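PDB 5TA0: glycoside Hydrolase from Bacteroides uniformis, which binds agarose-derived oligosaccharides and probably cleaves the agarose chain as a family 86 glycoside hydrolase. Local coordinates for residues 265-269 and 310-315; 473-479 and 489-495; 585-591 and 606-610. One frame throughout, in Å; residues are numbered along the deposited sequence. Where two conformers were deposited one is given.

How the contacts relate
Contact 1 pairs two helices on the outside of the alpha/beta barrel that carries the glycan-binding pocket; contacts 2 and 3 lie in the beta-rich part of the chain that follows the pocket residues. No two of them touch. Contacts 1 and 2 sit on opposite sides of the chain's centre, about 44 Å apart between centres, while contact 3 is about 28 Å from contact 1 and 33 Å from contact 2, again between centres. The Lys265 side chain of contact 1 is about 10 Å from a calcium ion. Tyr535, which meets Tyr310 of contact 1, lies on strand 523-538 of the sheet that has strand 602-609 of contact 3 at one edge.

Contact 1 (265-269 and 310-315); sequences KQFID and YSMIKL
The phenol oxygen of Tyr310 is gripped from two directions: Tyr310 OH donates to Asp269 OD1 at 2.5 Å and, in the Lys265 conformer given, accepts from Lys265 NZ at 3.0 Å. In this conformer Lys265 NZ also makes a salt bridge to Asp269 OD2 at 2.6 Å, and both carboxylate oxygens use their syn lone pairs. The carboxylate, turned 58° from the ring plane, brings OD1 to the ring's edge. With CG opposite the backbone N (chi1 -175°) and bends at chi2 and chi4, Lys265 passes its CG by Tyr310 CE1 and brings NZ to the hydroxyl. A phenylalanine in place of Tyr310 would probably leave Asp269 OD1 without its donor and Lys265 NZ without one acceptor. One residue before Asp269, Ile268 is a knob in a hole formed by Tyr310, Ser311, Lys314 and Leu315, its CG2 3.8 Å from Tyr310 CD1 and 4.0 Å from Leu315 CG. The Lys314 chain crosses Asp269 at about a right angle, its CG 3.4 Å from Asp269 OD1, and a water joins Lys314 NZ to Asp269 O. Ile268, Ser311 and Leu315 all rest on Phe278 of strand 277-285, while Tyr310 meets the ring of Tyr535. The axes of the two short segments come within 10.3 Å and cross at -39°; with Ile268 as knob, this is the packing of neighbouring outer helices of an alpha/beta barrel.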
loop_
_atom_site.group_PDB
_atom_site.type_symbol
_atom_site.label_atom_id
_atom_site.label_comp_id
_atom_site.label_asym_id
_atom_site.label_seq_id
_atom_site.Cartn_x
_atom_site.Cartn_y
_atom_site.Cartn_z
ATOM N N LYS A 265 -9.147 -8.288 -14.263
ATOM C CA LYS A 265 -8.856 -8.618 -15.659
ATOM C C LYS A 265 -9.609 -7.671 -16.609
ATOM O O LYS A 265 -9.032 -7.124 -17.552
ATOM C CB LYS A 265 -9.178 -10.088 -15.959
ATOM C CG LYS A 265 -8.796 -10.564 -17.369
ATOM C CD LYS A 265 -10.038 -10.562 -18.268
ATOM C CE LYS A 265 -9.986 -11.425 -19.537
ATOM N NZ LYS A 265 -9.112 -10.955 -20.621
ATOM N N GLN A 266 -10.911 -7.513 -16.379
ATOM C CA GLN A 266 -11.738 -6.641 -17.195
ATOM C C GLN A 266 -11.371 -5.184 -17.070
ATOM O O GLN A 266 -11.430 -4.453 -18.062
ATOM C CB GLN A 266 -13.234 -6.823 -16.865
ATOM C CG GLN A 266 -13.782 -8.234 -17.041
ATOM C CD GLN A 266 -13.557 -8.803 -18.424
ATOM O OE1 GLN A 266 -13.649 -8.100 -19.431
ATOM N NE2 GLN A 266 -13.209 -10.075 -18.473
ATOM N N PHE A 267 -11.014 -4.729 -15.860
ATOM C CA PHE A 267 -10.621 -3.344 -15.702
ATOM C C PHE A 267 -9.350 -3.026 -16.514
ATOM O O PHE A 267 -9.288 -2.028 -17.224
ATOM C CB PHE A 267 -10.397 -3.001 -14.238
ATOM C CG PHE A 267 -9.967 -1.579 -14.005
ATOM C CD1 PHE A 267 -10.794 -0.513 -14.289
ATOM C CD2 PHE A 267 -8.717 -1.302 -13.476
ATOM C CE1 PHE A 267 -10.409 0.797 -14.037
ATOM C CE2 PHE A 267 -8.316 0.005 -13.250
ATOM C CZ PHE A 267 -9.147 1.050 -13.522
ATOM N N ILE A 268 -8.371 -3.935 -16.468
ATOM C CA ILE A 268 -7.171 -3.758 -17.267
ATOM C C ILE A 268 -7.539 -3.762 -18.752
ATOM O O ILE A 268 -7.040 -2.907 -19.497
ATOM C CB ILE A 268 -6.111 -4.823 -16.894
ATOM C CG1 ILE A 268 -5.585 -4.532 -15.469
ATOM C CG2 ILE A 268 -4.993 -4.907 -17.917
ATOM C CD1 ILE A 268 -4.767 -5.651 -14.849
ATOM N N ASP A 269 -8.399 -4.702 -19.171
ATOM C CA ASP A 269 -8.767 -4.790 -20.589
ATOM C C ASP A 269 -9.538 -3.576 -21.095
ATOM O O ASP A 269 -9.365 -3.169 -22.230
ATOM C CB ASP A 269 -9.622 -6.025 -20.841
ATOM C CG ASP A 269 -8.859 -7.329 -20.747
ATOM O OD1 ASP A 269 -7.609 -7.339 -20.641
ATOM O OD2 ASP A 269 -9.518 -8.386 -20.754
ATOM N N TYR A 310 -0.430 -9.505 -15.491
ATOM C CA TYR A 310 -1.472 -9.328 -16.510
ATOM C C TYR A 310 -1.347 -7.980 -17.213
ATOM O O TYR A 310 -1.579 -7.875 -18.432
ATOM C CB TYR A 310 -2.887 -9.613 -16.009
ATOM C CG TYR A 310 -3.862 -9.625 -17.141
ATOM C CD1 TYR A 310 -4.815 -8.625 -17.292
ATOM C CD2 TYR A 310 -3.763 -10.572 -18.143
ATOM C CE1 TYR A 310 -5.669 -8.597 -18.382
ATOM C CE2 TYR A 310 -4.614 -10.577 -19.219
ATOM C CZ TYR A 310 -5.561 -9.593 -19.349
ATOM O OH TYR A 310 -6.402 -9.572 -20.433
ATOM N N SER A 311 -0.929 -6.934 -16.484
ATOM C CA SER A 311 -0.612 -5.672 -17.131
ATOM C C SER A 311 0.465 -5.843 -18.201
ATOM O O SER A 311 0.347 -5.309 -19.296
ATOM C CB SER A 311 -0.202 -4.631 -16.099
ATOM O OG SER A 311 -1.246 -4.377 -15.169
ATOM N N MET A 312 1.501 -6.612 -17.880
ATOM C CA MET A 312 2.511 -6.893 -18.912
ATOM C C MET A 312 1.921 -7.599 -20.123
ATOM O O MET A 312 2.154 -7.198 -21.248
ATOM C CB MET A 312 3.655 -7.728 -18.322
ATOM C CG MET A 312 4.591 -6.905 -17.457
ATOM S SD MET A 312 5.592 -5.678 -18.336
ATOM C CE MET A 312 6.628 -6.776 -19.297
ATOM N N ILE A 313 1.123 -8.631 -19.897
ATOM C CA ILE A 313 0.559 -9.398 -21.021
ATOM C C ILE A 313 -0.348 -8.516 -21.897
ATOM O O ILE A 313 -0.206 -8.477 -23.113
ATOM C CB ILE A 313 -0.207 -10.632 -20.511
ATOM C CG1 ILE A 313 0.773 -11.679 -19.963
ATOM C CG2 ILE A 313 -1.120 -11.246 -21.592
ATOM C CD1 ILE A 313 0.152 -12.717 -19.083
ATOM N N LYS A 314 -1.270 -7.790 -21.273
ATOM C CA LYS A 314 -2.282 -7.051 -22.014
ATOM C C LYS A 314 -1.826 -5.677 -22.440
ATOM O O LYS A 314 -2.076 -5.270 -23.598
ATOM C CB LYS A 314 -3.554 -6.945 -21.164
ATOM C CG LYS A 314 -4.694 -6.147 -21.784
ATOM C CD LYS A 314 -5.204 -6.744 -23.095
ATOM C CE LYS A 314 -6.339 -5.897 -23.628
ATOM N NZ LYS A 314 -6.858 -6.417 -24.926
ATOM N N LEU A 315 -1.248 -4.901 -21.509
ATOM C CA LEU A 315 -0.840 -3.522 -21.804
ATOM C C LEU A 315 0.607 -3.412 -22.287
ATOM O O LEU A 315 1.004 -2.383 -22.812
ATOM C CB LEU A 315 -0.998 -2.624 -20.570
ATOM C CG LEU A 315 -2.385 -2.680 -19.917
ATOM C CD1 LEU A 315 -2.378 -1.814 -18.655
ATOM C CD2 LEU A 315 -3.454 -2.214 -20.902
HETATM O O HOH W 1 -9.098 -4.677 -24.674
#

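Contact 2 (473-479 and 489-495); sequences IEVRHLY and ILDVYDA
In both Tyr479 and Tyr493 the ring carbon CG stands between the backbone N and the carbonyl carbon (chi1 62° in each), a choice that swings each ring across to its partner on the neighbouring strand. Tyr493 thereby lays a face against Val475, whose CB lies 3.9 Å from the centroid of the Tyr493 ring in a CH-pi contact. Tyr479 does the same with its own partner: Ile489 CB lies 4.0 Å from the centroid of the Tyr479 ring. The two pairs are alike in register: each is an antiparallel hydrogen-bonded pair with the aromatic side chain running alongside the branched one. Tyr479 has a further partner at its rim, for in the Asp491 conformer given Tyr479 OH donates to Asp491 OD2 at 2.7 Å, coming in from above the carboxylate plane. Tyr479 CD1 lies over the centre of the His477 ring. In the same Asp491 conformer a water joins His477 ND1 to Asp491 OD2, while NE2 accepts from the backbone N of Glu504.

These strands are the two arms of a beta hairpin, 472-481 and 487-495, at the margin of the large mixed sheet in the beta-sandwich region. Strand 487-495 is the outermost of its sheet within the chain, and strand 472-481 bonds on to strand 508-514 on its other side. The backbone link Val475 N to Tyr493 O, at 2.8 Å, is nearly straight, with an angle of 165°.

On the opposite face, Glu474 and Arg476 pair along their own strand, Arg476 NE meeting Glu474 OE2 at 2.8 Å in the guanidinium plane. Val492 CG1 leans on that carboxylate, 3.6 Å from Glu474 CD. The far end of the guanidinium goes to Asp419 and to the backbone oxygens of Lys418 and Leu416. Leu478 CB touches Leu490 CD1 at 4.1 Å, and both leucines also meet Lys412 of helix 411-416.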
loop_
_atom_site.group_PDB
_atom_site.type_symbol
_atom_site.label_atom_id
_atom_site.label_comp_id
_atom_site.label_asym_id
_atom_site.label_seq_id
_atom_site.Cartn_x
_atom_site.Cartn_y
_atom_site.Cartn_z
ATOM N N ILE A 473 24.737 2.412 18.945
ATOM C CA ILE A 473 23.599 1.665 18.380
ATOM C C ILE A 473 22.369 2.041 19.185
ATOM O O ILE A 473 22.367 1.872 20.420
ATOM C CB ILE A 473 23.836 0.137 18.438
ATOM C CG1 ILE A 473 25.159 -0.215 17.733
ATOM C CG2 ILE A 473 22.659 -0.637 17.830
ATOM C CD1 ILE A 473 25.561 -1.660 17.801
ATOM N N GLU A 474 21.334 2.563 18.512
ATOM C CA GLU A 474 20.021 2.747 19.119
ATOM C C GLU A 474 19.090 1.665 18.583
ATOM O O GLU A 474 18.900 1.543 17.370
ATOM C CB GLU A 474 19.460 4.136 18.841
ATOM C CG GLU A 474 18.033 4.321 19.331
ATOM C CD GLU A 474 17.506 5.724 19.179
ATOM O OE1 GLU A 474 17.961 6.640 19.903
ATOM O OE2 GLU A 474 16.563 5.924 18.388
ATOM N N VAL A 475 18.509 0.889 19.496
ATOM C CA VAL A 475 17.519 -0.126 19.167
ATOM C C VAL A 475 16.145 0.431 19.439
ATOM O O VAL A 475 15.880 0.958 20.522
ATOM C CB VAL A 475 17.703 -1.391 20.039
ATOM C CG1 VAL A 475 16.619 -2.435 19.777
ATOM C CG2 VAL A 475 19.109 -1.963 19.841
ATOM N N ARG A 476 15.257 0.299 18.462
ATOM C CA ARG A 476 13.834 0.631 18.615
ATOM C C ARG A 476 13.028 -0.631 18.320
ATOM O O ARG A 476 13.221 -1.256 17.283
ATOM C CB ARG A 476 13.435 1.717 17.631
ATOM C CG ARG A 476 14.315 2.956 17.628
ATOM C CD ARG A 476 13.909 3.865 16.497
ATOM N NE ARG A 476 14.770 5.033 16.394
ATOM C CZ ARG A 476 14.674 5.917 15.407
ATOM N NH1 ARG A 476 13.779 5.750 14.445
ATOM N NH2 ARG A 476 15.482 6.963 15.375
ATOM N N HIS A 477 12.174 -1.052 19.263
ATOM C CA HIS A 477 11.466 -2.326 19.164
ATOM C C HIS A 477 9.998 -2.078 19.514
ATOM O O HIS A 477 9.681 -1.640 20.641
ATOM C CB HIS A 477 12.098 -3.327 20.141
ATOM C CG HIS A 477 11.596 -4.732 20.039
ATOM N ND1 HIS A 477 11.739 -5.624 21.084
ATOM C CD2 HIS A 477 10.973 -5.412 19.054
ATOM C CE1 HIS A 477 11.248 -6.795 20.734
ATOM N NE2 HIS A 477 10.776 -6.699 19.504
ATOM N N LEU A 478 9.119 -2.331 18.536
ATOM C CA LEU A 478 7.681 -2.133 18.667
ATOM C C LEU A 478 6.991 -3.481 18.742
ATOM O O LEU A 478 7.033 -4.256 17.793
ATOM C CB LEU A 478 7.137 -1.316 17.502
ATOM C CG LEU A 478 5.642 -0.999 17.588
ATOM C CD1 LEU A 478 5.309 -0.103 18.763
ATOM C CD2 LEU A 478 5.211 -0.342 16.287
ATOM N N TYR A 479 6.366 -3.766 19.898
ATOM C CA TYR A 479 5.767 -5.079 20.153
ATOM C C TYR A 479 4.580 -4.946 21.113
ATOM O O TYR A 479 4.356 -3.885 21.698
ATOM C CB TYR A 479 6.835 -6.040 20.751
ATOM C CG TYR A 479 7.407 -5.614 22.081
ATOM C CD1 TYR A 479 8.487 -4.731 22.153
ATOM C CD2 TYR A 479 6.842 -6.071 23.279
ATOM C CE1 TYR A 479 9.013 -4.323 23.381
ATOM C CE2 TYR A 479 7.359 -5.677 24.503
ATOM C CZ TYR A 479 8.444 -4.807 24.554
ATOM O OH TYR A 479 8.958 -4.396 25.775
ATOM N N ILE A 489 4.213 -1.483 23.049
ATOM C CA ILE A 489 5.378 -0.873 23.668
ATOM C C ILE A 489 6.364 -0.518 22.560
ATOM O O ILE A 489 6.612 -1.338 21.681
ATOM C CB ILE A 489 6.060 -1.866 24.644
ATOM C CG1 ILE A 489 5.103 -2.256 25.777
ATOM C CG2 ILE A 489 7.376 -1.303 25.180
ATOM C CD1 ILE A 489 4.712 -1.140 26.701
ATOM N N LEU A 490 6.898 0.700 22.627
ATOM C CA LEU A 490 8.046 1.101 21.814
ATOM C C LEU A 490 9.245 1.260 22.735
ATOM O O LEU A 490 9.389 2.290 23.401
ATOM C CB LEU A 490 7.771 2.408 21.055
ATOM C CG LEU A 490 8.913 2.884 20.134
ATOM C CD1 LEU A 490 9.318 1.803 19.136
ATOM C CD2 LEU A 490 8.453 4.149 19.410
ATOM N N ASP A 491 10.082 0.228 22.780
ATOM C CA ASP A 491 11.317 0.259 23.576
ATOM C C ASP A 491 12.425 0.882 22.747
ATOM O O ASP A 491 12.730 0.369 21.666
ATOM C CB ASP A 491 11.784 -1.153 23.933
ATOM C CG ASP A 491 11.139 -1.723 25.170
ATOM O OD1 ASP A 491 10.581 -0.983 26.002
ATOM O OD2 ASP A 491 11.222 -2.958 25.293
ATOM N N VAL A 492 13.064 1.914 23.292
ATOM C CA VAL A 492 14.154 2.643 22.607
ATOM C C VAL A 492 15.319 2.685 23.585
ATOM O O VAL A 492 15.170 3.219 24.691
ATOM C CB VAL A 492 13.728 4.068 22.199
ATOM C CG1 VAL A 492 14.872 4.814 21.503
ATOM C CG2 VAL A 492 12.492 4.017 21.301
ATOM N N TYR A 493 16.451 2.126 23.196
ATOM C CA TYR A 493 17.596 2.072 24.117
ATOM C C TYR A 493 18.895 2.000 23.366
ATOM O O TYR A 493 18.938 1.593 22.210
ATOM C CB TYR A 493 17.467 0.894 25.085
ATOM C CG TYR A 493 17.453 -0.475 24.461
ATOM C CD1 TYR A 493 16.257 -1.057 24.053
ATOM C CD2 TYR A 493 18.630 -1.200 24.267
ATOM C CE1 TYR A 493 16.234 -2.317 23.496
ATOM C CE2 TYR A 493 18.618 -2.459 23.707
ATOM C CZ TYR A 493 17.414 -3.026 23.336
ATOM O OH TYR A 493 17.412 -4.266 22.770
ATOM N N ASP A 494 19.963 2.421 24.043
ATOM C CA ASP A 494 21.307 2.355 23.501
ATOM C C ASP A 494 21.945 1.016 23.841
ATOM O O ASP A 494 21.724 0.471 24.917
ATOM C CB ASP A 494 22.129 3.524 24.024
ATOM C CG ASP A 494 21.531 4.873 23.628
ATOM O OD1 ASP A 494 21.005 5.007 22.493
ATOM O OD2 ASP A 494 21.576 5.803 24.456
ATOM N N ALA A 495 22.707 0.467 22.901
ATOM C CA ALA A 495 23.324 -0.853 23.045
ATOM C C ALA A 495 24.799 -0.720 22.716
ATOM O O ALA A 495 25.169 -0.007 21.780
ATOM C CB ALA A 495 22.666 -1.861 22.127
HETATM O O HOH W 2 25.673 2.460 21.615
HETATM O O HOH W 3 12.850 -4.645 23.442
#

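Contact 3 (585-591 and 606-610); sequences VDIPDNF and IEVPV
Val585, Ile587, Pro588 and Phe591 pack over residues 606-610 in the beta porphyranase A C-terminal region, where a loop leaves the edge strand of one sheet, 583-585 of a four-stranded antiparallel sheet, and lies along the edge strand of another, 602-609 of the five-stranded mixed sheet. The direct contacts are apolar. Val585 CG1 meets Val608 CG1 at 3.8 Å, while the other methyl, CG2, points to Val610 CG2. Ile587 divides its branches: the Ile587 and Ile606 side chains cross at about a right angle, with Ile587 CG2 3.9 Å from Ile606 CG2, and Ile587 CG1 reaches Val608 CG2. Pro588 and Pro609 reach toward each other, Pro588 CG 4.0 Å from Pro609 CD. At the far end Ile606 CD1 meets the Phe591 ring obliquely, 3.6 Å from Phe591 CD1; with CG1 of Ile606 opposite its carbonyl carbon (chi1 -50°) and a second bend at chi2, the methyl turns to that ring. Two waters bridge backbone carbonyls of loop and strand, one of them donating to Asp586 O and Pro609 O.

Further out, Phe602 meets the Phe591 ring edge-to-face, and Leu578 lies against Val585, Ile587 and Val608. Backbone bonds to strand 558-568 hold Ile606 and Val608 in place. The carboxylate of Glu607 turns to Arg592 in a salt bridge, while its backbone carbonyl takes the second water, which lies 2.9 Å from Asn590 O and 2.8 Å from Glu607 O.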
loop_
_atom_site.group_PDB
_atom_site.type_symbol
_atom_site.label_atom_id
_atom_site.label_comp_id
_atom_site.label_asym_id
_atom_site.label_seq_id
_atom_site.Cartn_x
_atom_site.Cartn_y
_atom_site.Cartn_z
ATOM N N VAL A 585 14.893 -28.121 -9.232
ATOM C CA VAL A 585 15.056 -27.091 -8.207
ATOM C C VAL A 585 14.115 -27.425 -7.048
ATOM O O VAL A 585 12.914 -27.629 -7.269
ATOM C CB VAL A 585 14.739 -25.690 -8.786
ATOM C CG1 VAL A 585 14.848 -24.604 -7.721
ATOM C CG2 VAL A 585 15.685 -25.379 -9.935
ATOM N N ASP A 586 14.652 -27.490 -5.829
ATOM C CA ASP A 586 13.827 -27.818 -4.653
ATOM C C ASP A 586 12.970 -26.627 -4.265
ATOM O O ASP A 586 13.421 -25.484 -4.348
ATOM C CB ASP A 586 14.673 -28.208 -3.437
ATOM C CG ASP A 586 15.556 -29.393 -3.687
ATOM O OD1 ASP A 586 15.077 -30.384 -4.261
ATOM O OD2 ASP A 586 16.742 -29.312 -3.290
ATOM N N ILE A 587 11.746 -26.902 -3.828
ATOM C CA ILE A 587 10.841 -25.860 -3.320
ATOM C C ILE A 587 10.905 -25.886 -1.799
ATOM O O ILE A 587 10.785 -26.967 -1.206
ATOM C CB ILE A 587 9.411 -26.030 -3.881
ATOM C CG1 ILE A 587 9.451 -25.732 -5.400
ATOM C CG2 ILE A 587 8.432 -25.085 -3.171
ATOM C CD1 ILE A 587 8.144 -25.891 -6.115
ATOM N N PRO A 588 11.132 -24.717 -1.149
ATOM C CA PRO A 588 11.184 -24.728 0.316
ATOM C C PRO A 588 9.847 -25.123 0.957
ATOM O O PRO A 588 8.792 -24.829 0.412
ATOM C CB PRO A 588 11.542 -23.276 0.681
ATOM C CG PRO A 588 12.013 -22.628 -0.569
ATOM C CD PRO A 588 11.392 -23.369 -1.704
ATOM N N ASP A 589 9.911 -25.775 2.114
ATOM C CA ASP A 589 8.720 -26.018 2.940
ATOM C C ASP A 589 8.139 -24.732 3.535
ATOM O O ASP A 589 6.914 -24.639 3.714
ATOM C CB ASP A 589 9.029 -26.996 4.090
ATOM C CG ASP A 589 9.006 -28.447 3.647
ATOM O OD1 ASP A 589 8.039 -28.858 2.969
ATOM O OD2 ASP A 589 9.953 -29.183 3.995
ATOM N N ASN A 590 9.008 -23.766 3.851
ATOM C CA ASN A 590 8.566 -22.494 4.431
ATOM C C ASN A 590 8.475 -21.408 3.364
ATOM O O ASN A 590 9.350 -21.299 2.506
ATOM C CB ASN A 590 9.487 -22.036 5.570
ATOM C CG ASN A 590 8.863 -20.951 6.450
ATOM O OD1 ASN A 590 7.651 -20.724 6.428
ATOM N ND2 ASN A 590 9.693 -20.280 7.239
ATOM N N PHE A 591 7.397 -20.629 3.431
ATOM C CA PHE A 591 7.185 -19.472 2.562
ATOM C C PHE A 591 6.862 -18.259 3.420
ATOM O O PHE A 591 6.708 -18.352 4.634
ATOM C CB PHE A 591 6.096 -19.755 1.503
ATOM C CG PHE A 591 4.816 -20.290 2.071
ATOM C CD1 PHE A 591 4.556 -21.653 2.043
ATOM C CD2 PHE A 591 3.874 -19.450 2.653
ATOM C CE1 PHE A 591 3.380 -22.167 2.576
ATOM C CE2 PHE A 591 2.701 -19.953 3.192
ATOM C CZ PHE A 591 2.445 -21.316 3.152
ATOM N N ILE A 606 4.931 -18.478 -3.471
ATOM C CA ILE A 606 6.007 -19.275 -2.906
ATOM C C ILE A 606 7.298 -18.817 -3.574
ATOM O O ILE A 606 7.472 -18.950 -4.791
ATOM C CB ILE A 606 5.798 -20.786 -3.197
ATOM C CG1 ILE A 606 4.392 -21.268 -2.820
ATOM C CG2 ILE A 606 6.870 -21.618 -2.504
ATOM C CD1 ILE A 606 3.982 -21.017 -1.415
ATOM N N GLU A 607 8.189 -18.259 -2.764
ATOM C CA GLU A 607 9.479 -17.769 -3.236
ATOM C C GLU A 607 10.523 -18.901 -3.188
ATOM O O GLU A 607 10.716 -19.533 -2.146
ATOM C CB GLU A 607 9.908 -16.563 -2.406
ATOM C CG GLU A 607 9.079 -15.340 -2.742
ATOM C CD GLU A 607 9.100 -14.299 -1.649
ATOM O OE1 GLU A 607 8.418 -14.475 -0.623
ATOM O OE2 GLU A 607 9.853 -13.314 -1.791
ATOM N N VAL A 608 11.157 -19.156 -4.329
ATOM C CA VAL A 608 12.028 -20.310 -4.534
ATOM C C VAL A 608 13.423 -19.815 -4.943
ATOM O O VAL A 608 13.616 -19.388 -6.085
ATOM C CB VAL A 608 11.468 -21.238 -5.624
ATOM C CG1 VAL A 608 12.355 -22.478 -5.764
ATOM C CG2 VAL A 608 10.021 -21.646 -5.318
ATOM N N PRO A 609 14.402 -19.867 -4.025
ATOM C CA PRO A 609 15.769 -19.554 -4.449
ATOM C C PRO A 609 16.215 -20.516 -5.540
ATOM O O PRO A 609 15.871 -21.704 -5.511
ATOM C CB PRO A 609 16.575 -19.757 -3.173
ATOM C CG PRO A 609 15.601 -19.494 -2.074
ATOM C CD PRO A 609 14.338 -20.144 -2.578
ATOM N N VAL A 610 16.952 -20.017 -6.525
ATOM C CA VAL A 610 17.404 -20.853 -7.637
ATOM C C VAL A 610 18.870 -20.550 -7.930
ATOM O O VAL A 610 19.294 -19.404 -7.973
ATOM C CB VAL A 610 16.533 -20.704 -8.908
ATOM C CG1 VAL A 610 16.474 -19.279 -9.401
ATOM C CG2 VAL A 610 17.012 -21.645 -10.007
HETATM O O HOH W 4 15.246 -23.664 -3.795
HETATM O O HOH W 5 10.158 -19.282 0.587
#